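Local coordinates for cytokinin riboside 5'-monophosphate phosphoribohydrolase (Streptomyces coelicolor, PDB 5ZI9), which belongs to the SLOG clan and has a Rossmann-like fold built round a parallel beta-sheet, at residues Arg98-Glu102 against Ala103-Val107; Tyr155-Val158 against Arg159-Met162. All coordinates share one frame; numbering follows the deposited sequence.

Overall arrangement
Contact 1 (98-107) closes helix 88-102 and leads into strand 106-109. Contact 2 (155-162) is the start of helix 156-165. Their centres lie about 23 Å apart and their nearest atoms about 10 Å. Strand 130-135 relates the two: V107 pairs with V131 through backbone bonds, and R159 of contact 2 is hydrogen-bonded to L133 O. The centre of contact 1 is about 18 Å from the chain centre; it is partly buried and meets no other subunit. That of contact 2 is about 6 Å from it; it is buried and touched by two other subunits. The side chains of Y155 and R159 lie about 4 Å from a citrate and a 1,2-ethanediol respectively, both probably from the crystallisation liquor.

Contact 1: residues Arg98-Glu102 against Ala103-Val107; sequences RGLVE and AGFAV. With EDO (1,2-ethanediol), chain M.
The ring of F105 presents an edge to L100 O, which lies near the ring plane, 3.8 Å from CD2. I75 and helix 239-249 also touch this side chain. F105 CG stands beside its own backbone N (chi1 -64°), and this N donates to the same L100 O at 3.0 Å. One carbonyl thus meets both the N-H and the ring edge of F105. The turn is a Schellman motif at the end of helix 88-102. Its second bond runs from G104 N to V101 O at 2.8 Å, with the donor well above the carbonyl plane. G104 has positive phi (97°), a backbone shape that suits glycine. A103 N still makes a helical bond to G99 O. L100 CB packs on F105 CB at 4.3 Å and on V107 CG2 at 4.0 Å. V101 CG2 also reaches V107 CG2. A 1,2-ethanediol lies by V101, its O1 3.8 Å from CG2, and bonds to T129 N. Its weak bond to F105 O is doubtful, because the molecule sits too close to that oxygen. The contact joins helix 88-102 to strand 106-109 in a beta-alpha-beta unit. L100 O takes the F105 N-H and V101 O the G104 N-H, so carbonyls of the last helical turn keep donors after the helix stops, while L100 and V101 meet V107 through apolar atoms.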
loop_
_atom_site.group_PDB
_atom_site.type_symbol
_atom_site.label_atom_id
_atom_site.label_comp_id
_atom_site.label_asym_id
_atom_site.label_seq_id
_atom_site.Cartn_x
_atom_site.Cartn_y
_atom_site.Cartn_z
ATOM N N ARG B 98 14.717 14.540 34.446
ATOM C CA ARG B 98 13.995 15.620 35.129
ATOM C C ARG B 98 14.322 16.945 34.517
ATOM O O ARG B 98 13.410 17.771 34.257
ATOM C CB ARG B 98 14.381 15.660 36.609
ATOM C CG ARG B 98 13.201 15.448 37.513
ATOM C CD ARG B 98 13.622 14.756 38.784
ATOM N NE ARG B 98 14.086 15.756 39.717
ATOM C CZ ARG B 98 15.012 15.561 40.636
ATOM N NH1 ARG B 98 15.618 14.375 40.804
ATOM N NH2 ARG B 98 15.321 16.586 41.411
ATOM N N GLY B 99 15.630 17.149 34.322
ATOM C CA GLY B 99 16.136 18.335 33.668
ATOM C C GLY B 99 15.411 18.614 32.357
ATOM O O GLY B 99 14.919 19.735 32.125
ATOM N N LEU B 100 15.288 17.578 31.521
ATOM C CA LEU B 100 14.701 17.742 30.163
ATOM C C LEU B 100 13.229 18.068 30.197
ATOM O O LEU B 100 12.757 18.891 29.413
ATOM C CB LEU B 100 14.954 16.505 29.299
ATOM C CG LEU B 100 16.471 16.311 29.123
ATOM C CD1 LEU B 100 16.831 14.882 28.790
ATOM C CD2 LEU B 100 17.060 17.271 28.108
ATOM N N VAL B 101 12.509 17.444 31.123
ATOM C CA VAL B 101 11.069 17.720 31.297
ATOM C C VAL B 101 10.862 19.200 31.631
ATOM O O VAL B 101 10.072 19.892 30.983
ATOM C CB VAL B 101 10.454 16.805 32.396
ATOM C CG1 VAL B 101 9.041 17.254 32.746
ATOM C CG2 VAL B 101 10.426 15.370 31.903
ATOM N N GLU B 102 11.604 19.652 32.644
ATOM C CA GLU B 102 11.578 21.030 33.105
ATOM C C GLU B 102 11.915 22.010 32.002
ATOM O O GLU B 102 11.404 23.123 32.016
ATOM C CB GLU B 102 12.537 21.222 34.294
ATOM C CG GLU B 102 11.852 21.214 35.655
ATOM C CD GLU B 102 12.597 20.414 36.705
ATOM O OE1 GLU B 102 13.866 20.402 36.712
ATOM O OE2 GLU B 102 11.896 19.763 37.528
ATOM N N ALA B 103 12.768 21.602 31.059
ATOM C CA ALA B 103 13.067 22.420 29.867
ATOM C C ALA B 103 12.005 22.394 28.760
ATOM O O ALA B 103 12.182 23.056 27.745
ATOM C CB ALA B 103 14.410 22.027 29.301
ATOM N N GLY B 104 10.927 21.629 28.937
ATOM C CA GLY B 104 9.864 21.532 27.947
ATOM C C GLY B 104 9.926 20.345 26.989
ATOM O O GLY B 104 9.109 20.258 26.070
ATOM N N PHE B 105 10.853 19.416 27.205
ATOM C CA PHE B 105 10.985 18.259 26.318
ATOM C C PHE B 105 10.322 17.000 26.837
ATOM O O PHE B 105 10.285 16.752 28.048
ATOM C CB PHE B 105 12.461 17.926 26.084
ATOM C CG PHE B 105 13.212 19.000 25.359
ATOM C CD1 PHE B 105 12.952 19.260 24.022
ATOM C CD2 PHE B 105 14.173 19.759 26.015
ATOM C CE1 PHE B 105 13.642 20.254 23.346
ATOM C CE2 PHE B 105 14.854 20.761 25.349
ATOM C CZ PHE B 105 14.594 21.009 24.005
ATOM N N ALA B 106 9.851 16.162 25.915
ATOM C CA ALA B 106 9.541 14.772 26.267
ATOM C C ALA B 106 10.826 13.939 26.343
ATOM O O ALA B 106 11.835 14.282 25.740
ATOM C CB ALA B 106 8.570 14.188 25.270
ATOM N N VAL B 107 10.806 12.848 27.077
ATOM C CA VAL B 107 11.994 12.026 27.092
ATOM C C VAL B 107 11.754 10.701 26.397
ATOM O O VAL B 107 10.868 9.959 26.792
ATOM C CB VAL B 107 12.491 11.809 28.508
ATOM C CG1 VAL B 107 13.739 10.911 28.515
ATOM C CG2 VAL B 107 12.791 13.167 29.123
HETATM C C1 EDO M . 7.410 17.073 28.247
HETATM O O1 EDO M . 7.772 16.116 29.288
HETATM C C2 EDO M . 6.262 17.978 28.651
HETATM O O2 EDO M . 5.047 17.222 28.399
#

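Contact 2: residues Tyr155-Val158 against Arg159-Met162; sequences YFFV and RKMM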
loop_
_atom_site.group_PDB
_atom_site.type_symbol
_atom_site.label_atom_id
_atom_site.label_comp_id
_atom_site.label_asym_id
_atom_site.label_seq_id
_atom_site.Cartn_x
_atom_site.Cartn_y
_atom_site.Cartn_z
ATOM N N TYR B 155 11.205 -4.476 14.183
ATOM C CA TYR B 155 12.240 -4.119 13.231
ATOM C C TYR B 155 13.144 -2.988 13.728
ATOM O O TYR B 155 12.742 -1.842 13.807
ATOM C CB TYR B 155 11.624 -3.754 11.896
ATOM C CG TYR B 155 10.720 -4.831 11.389
ATOM C CD1 TYR B 155 11.230 -6.004 10.875
ATOM C CD2 TYR B 155 9.340 -4.682 11.462
ATOM C CE1 TYR B 155 10.390 -6.997 10.438
ATOM C CE2 TYR B 155 8.488 -5.670 11.020
ATOM C CZ TYR B 155 9.021 -6.828 10.511
ATOM O OH TYR B 155 8.191 -7.836 10.083
ATOM N N PHE B 156 14.376 -3.360 14.037
ATOM C CA PHE B 156 15.477 -2.480 14.420
ATOM C C PHE B 156 15.532 -1.139 13.690
ATOM O O PHE B 156 15.685 -0.072 14.289
ATOM C CB PHE B 156 16.769 -3.245 14.137
ATOM C CG PHE B 156 17.953 -2.744 14.899
ATOM C CD1 PHE B 156 18.075 -2.979 16.304
ATOM C CD2 PHE B 156 18.993 -2.067 14.240
ATOM C CE1 PHE B 156 19.194 -2.530 17.024
ATOM C CE2 PHE B 156 20.114 -1.613 14.971
ATOM C CZ PHE B 156 20.210 -1.848 16.350
ATOM N N PHE B 157 15.388 -1.222 12.378
ATOM C CA PHE B 157 15.594 -0.111 11.471
ATOM C C PHE B 157 14.404 0.780 11.385
ATOM O O PHE B 157 14.508 1.921 11.018
ATOM C CB PHE B 157 15.996 -0.668 10.136
ATOM C CG PHE B 157 17.316 -1.364 10.219
ATOM C CD1 PHE B 157 18.502 -0.631 10.066
ATOM C CD2 PHE B 157 17.411 -2.733 10.570
ATOM C CE1 PHE B 157 19.736 -1.254 10.173
ATOM C CE2 PHE B 157 18.648 -3.340 10.697
ATOM C CZ PHE B 157 19.802 -2.598 10.480
ATOM N N VAL B 158 13.262 0.261 11.767
ATOM C CA VAL B 158 12.107 1.099 11.973
ATOM C C VAL B 158 12.335 1.898 13.245
ATOM O O VAL B 158 12.195 3.106 13.238
ATOM C CB VAL B 158 10.812 0.285 12.059
ATOM C CG1 VAL B 158 9.646 1.209 12.310
ATOM C CG2 VAL B 158 10.589 -0.450 10.737
ATOM N N ARG B 159 12.723 1.231 14.321
ATOM C CA ARG B 159 12.946 1.954 15.567
ATOM C C ARG B 159 13.998 3.048 15.446
ATOM O O ARG B 159 13.827 4.119 16.008
ATOM C CB ARG B 159 13.315 1.038 16.715
ATOM C CG ARG B 159 13.327 1.779 18.045
ATOM C CD ARG B 159 13.628 0.874 19.211
ATOM N NE ARG B 159 15.039 0.506 19.262
ATOM C CZ ARG B 159 15.675 0.126 20.354
ATOM N NH1 ARG B 159 16.946 -0.161 20.274
ATOM N NH2 ARG B 159 15.062 0.027 21.534
ATOM N N LYS B 160 15.070 2.790 14.713
ATOM C CA LYS B 160 16.154 3.796 14.522
ATOM C C LYS B 160 15.676 5.127 13.999
ATOM O O LYS B 160 16.182 6.169 14.366
ATOM C CB LYS B 160 17.168 3.275 13.511
ATOM C CG LYS B 160 18.336 2.615 14.148
ATOM C CD LYS B 160 19.204 2.053 13.051
ATOM C CE LYS B 160 20.615 1.701 13.508
ATOM N NZ LYS B 160 20.891 1.788 14.973
ATOM N N MET B 161 14.730 5.063 13.098
ATOM C CA MET B 161 14.231 6.259 12.515
ATOM C C MET B 161 13.306 7.008 13.471
ATOM O O MET B 161 13.225 8.219 13.390
ATOM C CB MET B 161 13.587 5.969 11.175
ATOM C CG MET B 161 12.087 6.001 11.111
ATOM S SD MET B 161 11.634 7.535 10.320
ATOM C CE MET B 161 10.342 6.982 9.252
ATOM N N MET B 162 12.645 6.322 14.396
ATOM C CA MET B 162 11.764 6.996 15.369
ATOM C C MET B 162 12.543 7.875 16.409
ATOM O O MET B 162 12.069 8.945 16.872
ATOM C CB MET B 162 10.927 5.963 16.109
ATOM C CG MET B 162 10.142 5.004 15.223
ATOM S SD MET B 162 8.664 5.716 14.544
ATOM C CE MET B 162 8.340 4.607 13.174
#
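F156 and K160 cross at a slant, one helical turn apart, in the first turns of helix 156-165 of this Rossmann-like fold. Y155 is the N-cap residue. F156 CG is anti to the backbone N (chi1 -159°), which swings the ring toward the end of the lysine. K160 meets that ring through CE, 3.7 Å from F156 CE2. F157 and K160 instead run side by side in the same direction, with K160 CD 4.1 Å from F157 CD1. The lysine chain thus touches both phenylalanines, CD at F157 and CE at F156. The two rings also touch: F156 CD2 sits over one face of F157, offset toward its rim. Salt bridges from K160 NZ to D181, E182 and E185 on helix 177-191 hold the charged end. The R159 side chain leads to strand 130-135, where its NH2 is hydrogen-bonded to L133 O. V158 and M162 form another pair lying alongside each other, with V158 CG1 3.7 Å from M162 CE. The backbone of the segment is helical. R159 N bonds to Y155 O at 3.1 Å and K160 N to F156 O at 3.0 Å. V158 O receives weak bonds from M161 N and M162 N. F156 N donates to D34 OD2 of one neighbouring subunit, and L189 of another neighbouring subunit packs on the F156 side chain. At the end of the K160 chain, a bend at chi4 (8°) leaves K160 NZ 3.5 Å from F156 CE2.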